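Local atomic coordinates of SusD homolog (Bacteroides thetaiotaomicron, PDB entry 4MRU), a protein that probably binds mucin O-glycans at the bacterial cell surface, as a SusD-like outer-membrane lipoprotein of a gut symbiont. Residues L31-P37 against T116-R120; L109-L113 against W195-L199; N238-H242 against P321-A327. All coordinates share one frame; numbering follows the deposited sequence.

Contact 1: L31-P37 against T116-R120; sequences LQGLVIP and TIMQR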
ATOM      1  N   LEU A  31      -0.322 -18.425  -0.021  1.00 19.81           N
ATOM      2  CA  LEU A  31       0.569 -17.330  -0.318  1.00 19.43           C
ATOM      3  C   LEU A  31      -0.151 -16.105  -0.887  1.00 18.57           C
ATOM      4  O   LEU A  31       0.134 -14.955  -0.501  1.00 19.54           O
ATOM      5  CB  LEU A  31       1.665 -17.815  -1.290  1.00 21.16           C
ATOM      6  CG  LEU A  31       2.712 -18.775  -0.730  1.00 20.55           C
ATOM      7  CD1 LEU A  31       3.530 -19.384  -1.874  1.00 21.16           C
ATOM      8  CD2 LEU A  31       3.618 -18.077   0.282  1.00 18.13           C
ATOM      9  N   GLN A  32      -1.077 -16.313  -1.828  1.00 19.46           N
ATOM     10  CA  GLN A  32      -1.830 -15.185  -2.393  1.00 19.49           C
ATOM     11  C   GLN A  32      -2.618 -14.442  -1.314  1.00 19.81           C
ATOM     12  O   GLN A  32      -2.782 -13.217  -1.375  1.00 19.90           O
ATOM     13  CB  GLN A  32      -2.763 -15.666  -3.516  1.00 19.38           C
ATOM     14  CG  GLN A  32      -1.985 -16.207  -4.698  1.00 19.60           C
ATOM     15  CD  GLN A  32      -2.825 -16.728  -5.865  1.00 18.12           C
ATOM     16  OE1 GLN A  32      -3.955 -17.201  -5.717  1.00 21.55           O
ATOM     17  NE2 GLN A  32      -2.237 -16.680  -7.027  1.00 21.41           N
ATOM     18  N   GLY A  33      -3.050 -15.179  -0.288  1.00 19.05           N
ATOM     19  CA  GLY A  33      -3.734 -14.600   0.855  1.00 19.33           C
ATOM     20  C   GLY A  33      -2.880 -13.943   1.899  1.00 17.69           C
ATOM     21  O   GLY A  33      -3.387 -13.519   2.928  1.00 19.89           O
ATOM     22  N   LEU A  34      -1.582 -13.862   1.651  1.00 17.74           N
ATOM     23  CA  LEU A  34      -0.658 -13.143   2.568  1.00 15.81           C
ATOM     24  C   LEU A  34      -0.120 -11.859   1.969  1.00 18.00           C
ATOM     25  O   LEU A  34       0.757 -11.184   2.556  1.00 21.20           O
ATOM     26  CB  LEU A  34       0.479 -14.078   2.908  1.00 16.59           C
ATOM     27  CG  LEU A  34       0.102 -15.176   3.909  1.00 17.27           C
ATOM     28  CD1 LEU A  34       1.143 -16.288   3.918  1.00 18.59           C
ATOM     29  CD2 LEU A  34      -0.071 -14.598   5.305  1.00 20.72           C
ATOM     30  N   VAL A  35      -0.583 -11.529   0.782  1.00 18.23           N
ATOM     31  CA  VAL A  35      -0.248 -10.273   0.114  1.00 17.76           C
ATOM     32  C   VAL A  35      -1.130  -9.210   0.749  1.00 23.04           C
ATOM     33  O   VAL A  35      -0.686  -8.498   1.661  1.00 25.31           O
ATOM     34  CB  VAL A  35      -0.387 -10.372  -1.428  1.00 19.78           C
ATOM     35  CG1 VAL A  35      -0.182  -9.017  -2.082  1.00 19.01           C
ATOM     36  CG2 VAL A  35       0.612 -11.372  -1.975  1.00 23.23           C
ATOM     37  N   ILE A  36      -2.405  -9.143   0.356  1.00 21.59           N
ATOM     38  CA  ILE A  36      -3.331  -8.353   1.132  1.00 19.82           C
ATOM     39  C   ILE A  36      -3.979  -9.416   1.981  1.00 19.71           C
ATOM     40  O   ILE A  36      -4.579 -10.363   1.435  1.00 21.49           O
ATOM     41  CB  ILE A  36      -4.377  -7.611   0.298  1.00 19.95           C
ATOM     42  CG1 ILE A  36      -3.742  -6.715  -0.775  1.00 24.04           C
ATOM     43  CG2 ILE A  36      -5.257  -6.771   1.215  1.00 21.88           C
ATOM     44  CD1 ILE A  36      -3.124  -5.444  -0.286  1.00 30.95           C
ATOM     45  N   PRO A  37      -3.767  -9.367   3.301  1.00 19.65           N
ATOM     46  CA  PRO A  37      -4.194 -10.533   4.107  1.00 20.40           C
ATOM     47  C   PRO A  37      -5.690 -10.888   3.978  1.00 19.35           C
ATOM     48  O   PRO A  37      -6.590 -10.065   4.178  1.00 20.46           O
ATOM     49  CB  PRO A  37      -3.860 -10.131   5.528  1.00 20.63           C
ATOM     50  CG  PRO A  37      -3.420  -8.723   5.464  1.00 22.39           C
ATOM     51  CD  PRO A  37      -3.093  -8.333   4.107  1.00 19.09           C
ATOM     52  N   THR A 116       6.434 -10.435  -3.452  1.00 19.31           N
ATOM     53  CA  THR A 116       5.271  -9.570  -3.345  1.00 17.46           C
ATOM     54  C   THR A 116       4.833  -9.385  -1.869  1.00 17.20           C
ATOM     55  O   THR A 116       4.513  -8.294  -1.449  1.00 18.72           O
ATOM     56  CB  THR A 116       4.118 -10.141  -4.207  1.00 19.57           C
ATOM     57  OG1 THR A 116       4.567 -10.297  -5.557  1.00 19.60           O
ATOM     58  CG2 THR A 116       2.886  -9.247  -4.161  1.00 20.48           C
ATOM     59  N   ILE A 117       4.802 -10.467  -1.099  1.00 16.99           N
ATOM     60  CA  ILE A 117       4.439 -10.418   0.311  1.00 15.78           C
ATOM     61  C   ILE A 117       5.427  -9.555   1.088  1.00 16.95           C
ATOM     62  O   ILE A 117       5.061  -8.674   1.864  1.00 16.70           O
ATOM     63  CB  ILE A 117       4.463 -11.834   0.929  1.00 17.30           C
ATOM     64  CG1 ILE A 117       3.339 -12.661   0.362  1.00 17.71           C
ATOM     65  CG2 ILE A 117       4.326 -11.761   2.447  1.00 19.00           C
ATOM     66  CD1 ILE A 117       3.508 -14.166   0.533  1.00 20.02           C
HETATM   67  N   MSE A 118       6.706  -9.833   0.862  1.00 16.84           N
HETATM   68  CA  MSE A 118       7.729  -9.268   1.711  1.00 20.58           C
HETATM   69  C   MSE A 118       8.168  -7.865   1.308  1.00 20.71           C
HETATM   70  O   MSE A 118       8.776  -7.155   2.125  1.00 18.34           O
HETATM   71  CB  MSE A 118       8.944 -10.179   1.688  1.00 20.05           C
HETATM   72  CG  MSE A 118       8.663 -11.541   2.325  1.00 21.61           C
HETATM   73 SE   MSE A 118       8.118 -11.342   4.227  0.75 27.08          SE
HETATM   74  CE  MSE A 118       7.333 -13.134   4.533  1.00 25.58           C
ATOM     75  N   GLN A 119       7.896  -7.444   0.077  1.00 18.86           N
ATOM     76  CA  GLN A 119       8.129  -6.036  -0.289  1.00 20.01           C
ATOM     77  C   GLN A 119       7.380  -5.113   0.690  1.00 19.60           C
ATOM     78  O   GLN A 119       7.904  -4.080   1.151  1.00 20.44           O
ATOM     79  CB  GLN A 119       7.728  -5.759  -1.750  1.00 24.46           C
ATOM     80  CG  GLN A 119       7.747  -4.285  -2.195  1.00 26.18           C
ATOM     81  CD  GLN A 119       6.347  -3.711  -2.205  1.00 30.04           C
ATOM     82  OE1 GLN A 119       5.553  -4.017  -3.090  1.00 34.34           O
ATOM     83  NE2 GLN A 119       6.018  -2.909  -1.205  1.00 36.24           N
ATOM     84  N   ARG A 120       6.175  -5.505   1.053  1.00 18.98           N
ATOM     85  CA  ARG A 120       5.352  -4.725   1.959  1.00 17.79           C
ATOM     86  C   ARG A 120       5.987  -4.728   3.356  1.00 16.41           C
ATOM     87  O   ARG A 120       6.056  -3.697   4.031  1.00 17.86           O
ATOM     88  CB  ARG A 120       3.941  -5.268   2.027  1.00 20.72           C
ATOM     89  CG  ARG A 120       3.071  -4.974   0.810  1.00 25.21           C
ATOM     90  CD  ARG A 120       2.021  -6.025   0.585  1.00 21.82           C
ATOM     91  NE  ARG A 120       1.263  -6.336   1.812  1.00 22.14           N
ATOM     92  CZ  ARG A 120       0.224  -5.627   2.244  1.00 24.25           C
ATOM     93  NH1 ARG A 120      -0.169  -4.523   1.600  1.00 22.14           N
ATOM     94  NH2 ARG A 120      -0.370  -5.974   3.349  1.00 24.94           N
TER
HETATM   95  O   HOH W   1       2.140  -8.743   2.941  1.00 22.45           O
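I117 and V35 meet at the centre of this contact. The CG2 methyl of V35 lies 3.8 Å from CG1 of I117, while V35 CG1 reaches CG2 of T116 at 3.7 Å. With CG1 anti to the backbone N (chi1 174°), V35 turns both methyls to the helix. The side chain of I117 runs at about a right angle to that of L31, and its CD1 stands 3.9 Å from L31 CD2 and equally far from L34 CB. The hydroxyl of T116 turns back to its own helix and bonds to L112 O. Here the loop that follows helix 24-32 folds over helix 104-125, within the largely helical, TPR-like SusD fold. R120 bends at chi3 (49°) and brings one face of its guanidinium over V35 O, with NE 2.9 Å from that oxygen but at a poor angle. NE instead donates in the plane of the group to a water at 2.8 Å. The same water is 2.8 Å from L34 O, to which it probably donates. I36 CD1 packs against NH1, crossing the arginine at about a right angle. P37 CD touches NH2, which also forms a salt bridge with E47 of helix 40-54.

Contact 2: L109-L113 against W195-L199; sequences LAKLL and WRLFL
L109 sets its CD2 methyl over one face of the W195 indole. The methyl is 3.7 Å from the centroid of the five-membered ring and 9° off the ring normal, a CH-pi contact. The leucine and the indole cross at about a right angle. The indole is placed for this by chi1 of -80°, which puts CG beside the backbone N.

The other contacts are apolar. L112 reaches across with both branches. With CG anti to its backbone N, its CD2 meets W195 CE3 at 3.6 Å, obliquely to the ring. Its CD1 goes to L199, 4.0 Å from CG, and touches F198 CE2 more loosely at 4.2 Å. L113 brings CD2 to CH2 of the indole at 4.1 Å. Three leucines of one helix thus touch a single indole, at the pyrrole ring and on the benzene ring.

The one polar atom of the indole, NE1, donates to D185 OD2. This bond helps to fix the rotation of the ring, and Y188 adds an edge-to-face contact. An alanine in place of W195 is likely to open a gap beside L109, L112 and L113 and leave the D185 carboxylate without this donor.

The segments 109-113 and 195-199 run roughly parallel, at 32°, with their axes 11.8 Å apart at closest approach. That wide spacing is filled by the large side chains between them. Such pairing of helices fits the TPR-like architecture of the family. Helix 152-173 packs against L112 and L199. Helix 24-32 touches L113 and W195 through Q32, and W324 of strand 322-325 lies against the same two residues.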
ATOM      1  N   LEU A 109       6.655 -18.869  -9.614  1.00 22.60           N
ATOM      2  CA  LEU A 109       5.487 -18.256  -8.979  1.00 23.23           C
ATOM      3  C   LEU A 109       5.646 -18.144  -7.454  1.00 24.21           C
ATOM      4  O   LEU A 109       5.277 -17.118  -6.871  1.00 19.54           O
ATOM      5  CB  LEU A 109       4.213 -19.025  -9.313  1.00 25.21           C
ATOM      6  CG  LEU A 109       3.775 -18.912 -10.771  1.00 28.18           C
ATOM      7  CD1 LEU A 109       2.595 -19.849 -11.045  1.00 31.37           C
ATOM      8  CD2 LEU A 109       3.397 -17.485 -11.138  1.00 27.91           C
ATOM      9  N   ALA A 110       6.204 -19.174  -6.816  1.00 20.83           N
ATOM     10  CA  ALA A 110       6.449 -19.105  -5.397  1.00 22.86           C
ATOM     11  C   ALA A 110       7.391 -17.965  -5.058  1.00 21.73           C
ATOM     12  O   ALA A 110       7.156 -17.209  -4.124  1.00 22.67           O
ATOM     13  CB  ALA A 110       7.031 -20.424  -4.904  1.00 23.06           C
ATOM     14  N   LYS A 111       8.474 -17.859  -5.813  1.00 22.20           N
ATOM     15  CA  LYS A 111       9.437 -16.791  -5.656  1.00 23.34           C
ATOM     16  C   LYS A 111       8.789 -15.405  -5.811  1.00 21.44           C
ATOM     17  O   LYS A 111       9.018 -14.508  -5.036  1.00 19.19           O
ATOM     18  CB  LYS A 111      10.579 -17.037  -6.679  1.00 25.00           C
ATOM     19  CG  LYS A 111      11.753 -16.085  -6.616  1.00 29.00           C
ATOM     20  CD  LYS A 111      12.928 -16.541  -7.537  1.00 27.04           C
ATOM     21  CE  LYS A 111      13.594 -17.805  -7.066  1.00 31.12           C
ATOM     22  NZ  LYS A 111      14.650 -18.221  -8.019  1.00 30.36           N
ATOM     23  N   LEU A 112       7.984 -15.237  -6.844  1.00 19.58           N
ATOM     24  CA  LEU A 112       7.330 -13.974  -7.128  1.00 17.22           C
ATOM     25  C   LEU A 112       6.360 -13.608  -6.016  1.00 19.03           C
ATOM     26  O   LEU A 112       6.288 -12.455  -5.635  1.00 18.98           O
ATOM     27  CB  LEU A 112       6.585 -14.055  -8.481  1.00 18.39           C
ATOM     28  CG  LEU A 112       5.633 -12.945  -8.873  1.00 21.52           C
ATOM     29  CD1 LEU A 112       6.406 -11.629  -8.894  1.00 23.25           C
ATOM     30  CD2 LEU A 112       4.989 -13.220 -10.229  1.00 22.90           C
ATOM     31  N   LEU A 113       5.654 -14.600  -5.467  1.00 19.55           N
ATOM     32  CA  LEU A 113       4.716 -14.324  -4.408  1.00 21.14           C
ATOM     33  C   LEU A 113       5.457 -13.965  -3.128  1.00 20.16           C
ATOM     34  O   LEU A 113       5.037 -13.059  -2.412  1.00 19.45           O
ATOM     35  CB  LEU A 113       3.806 -15.505  -4.178  1.00 20.40           C
ATOM     36  CG  LEU A 113       2.801 -15.701  -5.301  1.00 23.31           C
ATOM     37  CD1 LEU A 113       2.168 -17.053  -5.141  1.00 22.12           C
ATOM     38  CD2 LEU A 113       1.735 -14.598  -5.335  1.00 27.96           C
ATOM     39  N   TRP A 195       0.954 -12.964 -15.340  1.00 20.65           N
ATOM     40  CA  TRP A 195       1.944 -12.948 -14.252  1.00 19.43           C
ATOM     41  C   TRP A 195       3.183 -12.137 -14.646  1.00 22.46           C
ATOM     42  O   TRP A 195       3.710 -11.396 -13.800  1.00 20.17           O
ATOM     43  CB  TRP A 195       2.331 -14.359 -13.805  1.00 21.30           C
ATOM     44  CG  TRP A 195       1.327 -14.959 -12.901  1.00 19.29           C
ATOM     45  CD1 TRP A 195       0.487 -15.988 -13.163  1.00 21.32           C
ATOM     46  CD2 TRP A 195       1.012 -14.505 -11.578  1.00 20.79           C
ATOM     47  NE1 TRP A 195      -0.320 -16.246 -12.075  1.00 22.81           N
ATOM     48  CE2 TRP A 195      -0.030 -15.339 -11.087  1.00 21.31           C
ATOM     49  CE3 TRP A 195       1.481 -13.461 -10.776  1.00 19.44           C
ATOM     50  CZ2 TRP A 195      -0.598 -15.156  -9.825  1.00 24.73           C
ATOM     51  CZ3 TRP A 195       0.910 -13.269  -9.507  1.00 22.90           C
ATOM     52  CH2 TRP A 195      -0.090 -14.142  -9.027  1.00 23.56           C
ATOM     53  N   ARG A 196       3.621 -12.194 -15.913  1.00 20.93           N
ATOM     54  CA  ARG A 196       4.785 -11.366 -16.302  1.00 24.77           C
ATOM     55  C   ARG A 196       4.490  -9.853 -16.289  1.00 19.60           C
ATOM     56  O   ARG A 196       5.329  -9.065 -15.864  1.00 21.06           O
ATOM     57  CB  ARG A 196       5.348 -11.767 -17.673  1.00 23.36           C
ATOM     58  CG  ARG A 196       5.942 -13.175 -17.627  1.00 25.16           C
ATOM     59  CD  ARG A 196       6.711 -13.477 -18.902  1.00 27.74           C
ATOM     60  NE  ARG A 196       7.920 -12.698 -18.907  1.00 25.81           N
ATOM     61  CZ  ARG A 196       8.357 -11.945 -19.906  1.00 30.46           C
ATOM     62  NH1 ARG A 196       7.708 -11.854 -21.051  1.00 31.70           N
ATOM     63  NH2 ARG A 196       9.492 -11.291 -19.745  1.00 28.44           N
ATOM     64  N   LEU A 197       3.310  -9.452 -16.751  1.00 19.11           N
ATOM     65  CA  LEU A 197       2.916  -8.064 -16.683  1.00 20.68           C
ATOM     66  C   LEU A 197       2.956  -7.592 -15.242  1.00 19.57           C
ATOM     67  O   LEU A 197       3.499  -6.500 -14.913  1.00 20.78           O
ATOM     68  CB  LEU A 197       1.522  -7.861 -17.261  1.00 20.10           C
ATOM     69  CG  LEU A 197       1.370  -8.181 -18.756  1.00 21.33           C
ATOM     70  CD1 LEU A 197      -0.090  -7.974 -19.157  1.00 20.74           C
ATOM     71  CD2 LEU A 197       2.305  -7.322 -19.570  1.00 22.94           C
ATOM     72  N   PHE A 198       2.397  -8.414 -14.364  1.00 21.82           N
ATOM     73  CA  PHE A 198       2.375  -8.041 -12.957  1.00 19.51           C
ATOM     74  C   PHE A 198       3.801  -7.939 -12.415  1.00 19.29           C
ATOM     75  O   PHE A 198       4.145  -6.992 -11.690  1.00 19.50           O
ATOM     76  CB  PHE A 198       1.568  -9.034 -12.115  1.00 19.59           C
ATOM     77  CG  PHE A 198       1.755  -8.850 -10.666  1.00 18.78           C
ATOM     78  CD1 PHE A 198       1.166  -7.769 -10.021  1.00 23.02           C
ATOM     79  CD2 PHE A 198       2.536  -9.721  -9.938  1.00 19.57           C
ATOM     80  CE1 PHE A 198       1.352  -7.568  -8.665  1.00 21.06           C
ATOM     81  CE2 PHE A 198       2.731  -9.518  -8.591  1.00 21.75           C
ATOM     82  CZ  PHE A 198       2.115  -8.454  -7.954  1.00 21.50           C
ATOM     83  N   LEU A 199       4.609  -8.934 -12.712  1.00 18.82           N
ATOM     84  CA  LEU A 199       6.007  -8.912 -12.222  1.00 19.00           C
ATOM     85  C   LEU A 199       6.739  -7.652 -12.653  1.00 18.96           C
ATOM     86  O   LEU A 199       7.448  -7.021 -11.861  1.00 18.55           O
ATOM     87  CB  LEU A 199       6.737 -10.151 -12.728  1.00 19.22           C
ATOM     88  CG  LEU A 199       8.154 -10.446 -12.290  1.00 23.64           C
ATOM     89  CD1 LEU A 199       8.375 -11.951 -12.371  1.00 22.46           C
ATOM     90  CD2 LEU A 199       9.159  -9.707 -13.145  1.00 23.23           C
TER

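Contact 3: N238-H242 against P321-A327; sequences NALFH and PYVWMTA. With EDO (1,2-ethanediol), chain F.
F241 has CG anti to its backbone N (chi1 177°), and Y322 has CG beside its own (chi1 -62°); the two side chains lie alongside each other and point the same way. Their CD2 atoms are 3.9 Å apart. W324 brings its indole NE1 to 3.6 Å from F241 CB. On the other side of the ribbon, L240 runs alongside P321 and V323, with CD2 3.7 Å from P321 CG.

The strands form a two-stranded antiparallel ribbon with a classic beta bulge. W324 and M325 both face A239, whose O accepts from W324 N at 2.8 Å and weakly from M325 N. A239 N in turn donates to M325 O. F241 and Y322 form a hydrogen-bonded pair, with both N-H...O bonds made. The bulge turns W324 O away from the ribbon, where it accepts from a bound ethanediol, probably from the crystallisation liquor.

N238 OD1 takes the A327 N-H at 2.8 Å. The donor sits 39° above the carbonyl plane. A327 opens helix 327-339, and T326 OG1, at the N-cap, accepts from E329 N. Two early N-H groups of that helix are therefore satisfied by side chains, and the N238 bond fixes the ribbon to the helix start.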
ATOM      1  N   ASN A 238      -5.416  -6.259 -14.527  1.00 17.82           N
ATOM      2  CA  ASN A 238      -5.160  -5.920 -13.136  1.00 19.12           C
ATOM      3  C   ASN A 238      -4.976  -7.209 -12.343  1.00 19.92           C
ATOM      4  O   ASN A 238      -5.645  -8.208 -12.634  1.00 22.12           O
ATOM      5  CB  ASN A 238      -6.327  -5.119 -12.523  1.00 19.39           C
ATOM      6  CG  ASN A 238      -6.490  -3.724 -13.134  1.00 19.83           C
ATOM      7  OD1 ASN A 238      -5.596  -3.204 -13.789  1.00 19.37           O
ATOM      8  ND2 ASN A 238      -7.632  -3.102 -12.863  1.00 21.05           N
ATOM      9  N   ALA A 239      -4.119  -7.159 -11.327  1.00 19.64           N
ATOM     10  CA  ALA A 239      -3.858  -8.277 -10.432  1.00 20.11           C
ATOM     11  C   ALA A 239      -4.821  -8.182  -9.244  1.00 20.99           C
ATOM     12  O   ALA A 239      -4.692  -7.272  -8.411  1.00 20.52           O
ATOM     13  CB  ALA A 239      -2.445  -8.239  -9.945  1.00 19.14           C
ATOM     14  N   LEU A 240      -5.789  -9.093  -9.216  1.00 19.09           N
ATOM     15  CA  LEU A 240      -6.770  -9.160  -8.164  1.00 18.91           C
ATOM     16  C   LEU A 240      -6.734 -10.555  -7.600  1.00 20.84           C
ATOM     17  O   LEU A 240      -6.717 -11.537  -8.379  1.00 20.99           O
ATOM     18  CB  LEU A 240      -8.160  -8.920  -8.707  1.00 22.45           C
ATOM     19  CG  LEU A 240      -8.736  -7.528  -8.912  1.00 28.90           C
ATOM     20  CD1 LEU A 240      -7.800  -6.625  -9.647  1.00 27.36           C
ATOM     21  CD2 LEU A 240     -10.054  -7.730  -9.663  1.00 35.25           C
ATOM     22  N   PHE A 241      -6.782 -10.683  -6.272  1.00 18.51           N
ATOM     23  CA  PHE A 241      -6.949 -11.991  -5.633  1.00 18.55           C
ATOM     24  C   PHE A 241      -8.437 -12.186  -5.424  1.00 19.31           C
ATOM     25  O   PHE A 241      -9.067 -11.529  -4.591  1.00 20.33           O
ATOM     26  CB  PHE A 241      -6.138 -12.089  -4.338  1.00 20.16           C
ATOM     27  CG  PHE A 241      -6.309 -13.369  -3.585  1.00 20.64           C
ATOM     28  CD1 PHE A 241      -6.199 -14.608  -4.226  1.00 19.29           C
ATOM     29  CD2 PHE A 241      -6.525 -13.345  -2.208  1.00 23.41           C
ATOM     30  CE1 PHE A 241      -6.303 -15.786  -3.528  1.00 20.46           C
ATOM     31  CE2 PHE A 241      -6.633 -14.530  -1.503  1.00 22.38           C
ATOM     32  CZ  PHE A 241      -6.536 -15.743  -2.159  1.00 22.81           C
ATOM     33  N   HIS A 242      -9.010 -13.089  -6.205  1.00 18.31           N
ATOM     34  CA  HIS A 242     -10.409 -13.385  -6.138  1.00 21.40           C
ATOM     35  C   HIS A 242     -10.678 -14.414  -5.061  1.00 22.82           C
ATOM     36  O   HIS A 242      -9.935 -15.411  -4.898  1.00 20.31           O
ATOM     37  CB  HIS A 242     -10.895 -13.950  -7.490  1.00 22.54           C
ATOM     38  CG  HIS A 242     -10.621 -13.058  -8.646  1.00 21.24           C
ATOM     39  ND1 HIS A 242      -9.414 -13.055  -9.297  1.00 24.63           N
ATOM     40  CD2 HIS A 242     -11.377 -12.114  -9.253  1.00 23.77           C
ATOM     41  CE1 HIS A 242      -9.442 -12.175 -10.281  1.00 24.79           C
ATOM     42  NE2 HIS A 242     -10.613 -11.576 -10.261  1.00 26.18           N
ATOM     43  N   PRO A 321     -13.003  -8.836  -4.589  1.00 23.65           N
ATOM     44  CA  PRO A 321     -11.617  -9.300  -4.636  1.00 21.32           C
ATOM     45  C   PRO A 321     -10.704  -8.367  -3.854  1.00 21.52           C
ATOM     46  O   PRO A 321     -11.134  -7.274  -3.497  1.00 23.85           O
ATOM     47  CB  PRO A 321     -11.286  -9.228  -6.120  1.00 25.75           C
ATOM     48  CG  PRO A 321     -12.138  -8.089  -6.607  1.00 24.00           C
ATOM     49  CD  PRO A 321     -13.415  -8.215  -5.862  1.00 22.66           C
ATOM     50  N   TYR A 322      -9.486  -8.814  -3.556  1.00 20.94           N
ATOM     51  CA  TYR A 322      -8.474  -7.953  -3.024  1.00 18.41           C
ATOM     52  C   TYR A 322      -7.630  -7.419  -4.191  1.00 20.27           C
ATOM     53  O   TYR A 322      -7.117  -8.223  -5.003  1.00 18.29           O
ATOM     54  CB  TYR A 322      -7.597  -8.695  -2.032  1.00 20.96           C
ATOM     55  CG  TYR A 322      -8.286  -9.216  -0.817  1.00 19.54           C
ATOM     56  CD1 TYR A 322      -8.428  -8.429   0.326  1.00 20.80           C
ATOM     57  CD2 TYR A 322      -8.770 -10.511  -0.772  1.00 19.96           C
ATOM     58  CE1 TYR A 322      -9.050  -8.925   1.474  1.00 18.70           C
ATOM     59  CE2 TYR A 322      -9.436 -10.998   0.351  1.00 20.18           C
ATOM     60  CZ  TYR A 322      -9.541 -10.200   1.489  1.00 18.46           C
ATOM     61  OH  TYR A 322     -10.181 -10.687   2.621  1.00 20.09           O
ATOM     62  N   VAL A 323      -7.444  -6.101  -4.270  1.00 18.69           N
ATOM     63  CA  VAL A 323      -6.818  -5.487  -5.446  1.00 19.83           C
ATOM     64  C   VAL A 323      -5.350  -5.281  -5.167  1.00 18.93           C
ATOM     65  O   VAL A 323      -4.987  -4.483  -4.295  1.00 17.55           O
ATOM     66  CB  VAL A 323      -7.516  -4.148  -5.838  1.00 20.44           C
ATOM     67  CG1 VAL A 323      -6.845  -3.487  -7.041  1.00 18.83           C
ATOM     68  CG2 VAL A 323      -9.011  -4.349  -6.133  1.00 19.79           C
ATOM     69  N   TRP A 324      -4.490  -6.010  -5.891  1.00 19.24           N
ATOM     70  CA  TRP A 324      -3.045  -5.871  -5.696  1.00 17.06           C
ATOM     71  C   TRP A 324      -2.400  -4.738  -6.513  1.00 20.41           C
ATOM     72  O   TRP A 324      -1.708  -3.923  -5.972  1.00 20.74           O
ATOM     73  CB  TRP A 324      -2.346  -7.130  -6.097  1.00 15.05           C
ATOM     74  CG  TRP A 324      -2.627  -8.339  -5.243  1.00 14.94           C
ATOM     75  CD1 TRP A 324      -3.506  -8.451  -4.236  1.00 18.50           C
ATOM     76  CD2 TRP A 324      -1.995  -9.597  -5.375  1.00 16.80           C
ATOM     77  NE1 TRP A 324      -3.469  -9.730  -3.708  1.00 17.47           N
ATOM     78  CE2 TRP A 324      -2.521 -10.442  -4.393  1.00 18.70           C
ATOM     79  CE3 TRP A 324      -1.012 -10.091  -6.229  1.00 19.15           C
ATOM     80  CZ2 TRP A 324      -2.099 -11.780  -4.243  1.00 20.34           C
ATOM     81  CZ3 TRP A 324      -0.549 -11.376  -6.056  1.00 20.34           C
ATOM     82  CH2 TRP A 324      -1.101 -12.216  -5.080  1.00 19.73           C
HETATM   83  N   MSE A 325      -2.601  -4.729  -7.821  1.00 18.98           N
HETATM   84  CA  MSE A 325      -1.935  -3.772  -8.692  0.50 20.32           C
HETATM   85  C   MSE A 325      -2.806  -3.532  -9.881  1.00 20.52           C
HETATM   86  O   MSE A 325      -3.289  -4.462 -10.509  1.00 21.61           O
HETATM   87  CB  MSE A 325      -0.577  -4.321  -9.118  0.50 21.40           C
HETATM   88  CG  MSE A 325       0.014  -3.342 -10.136  0.50 32.85           C
HETATM   89 SE   MSE A 325       1.502  -2.200  -9.601  0.38 38.20          SE
HETATM   90  CE  MSE A 325       2.495  -3.619  -8.633  0.50 41.55           C
ATOM     91  N   THR A 326      -3.013  -2.244 -10.191  1.00 23.69           N
ATOM     92  CA  THR A 326      -3.862  -1.866 -11.298  1.00 17.52           C
ATOM     93  C   THR A 326      -3.141  -1.054 -12.376  1.00 18.08           C
ATOM     94  O   THR A 326      -2.081  -0.449 -12.172  1.00 19.20           O
ATOM     95  CB  THR A 326      -5.023  -0.996 -10.837  1.00 18.59           C
ATOM     96  OG1 THR A 326      -4.496   0.277 -10.400  1.00 21.51           O
ATOM     97  CG2 THR A 326      -5.819  -1.699  -9.755  1.00 15.64           C
ATOM     98  N   ALA A 327      -3.750  -1.061 -13.538  1.00 18.55           N
ATOM     99  CA  ALA A 327      -3.303  -0.226 -14.658  1.00 20.30           C
ATOM    100  C   ALA A 327      -3.193   1.233 -14.273  1.00 16.83           C
ATOM    101  O   ALA A 327      -2.269   1.892 -14.698  1.00 17.72           O
ATOM    102  CB  ALA A 327      -4.243  -0.389 -15.828  1.00 20.35           C
TER
HETATM  103  C1  EDO F 604       0.968  -5.790  -3.559  1.00 40.91           C
HETATM  104  O1  EDO F 604       1.662  -5.036  -2.559  1.00 43.43           O
HETATM  105  C2  EDO F 604      -0.456  -5.416  -3.337  1.00 39.66           C
HETATM  106  O2  EDO F 604      -0.481  -4.028  -3.620  1.00 36.18           O

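In the fold
The three contacts form one buried cluster, with centres 12 to 13 Å apart, and each touches the other two. Contacts 1 and 2 share helix 104-125, and their segments alternate along the chain. Contact 3 follows both in sequence. W324 of contact 3 is a common neighbour: it packs on Q32 and V35 of contact 1 and on F198 of contact 2. F198 also reaches A239 and M325, while Q32 touches F241. The short 239-241/322-325 ribbon is thus packed against helices 24-32 and 192-209. Each contact brings together parts of the chain about 80 residues apart, away from the annotated magnesium site.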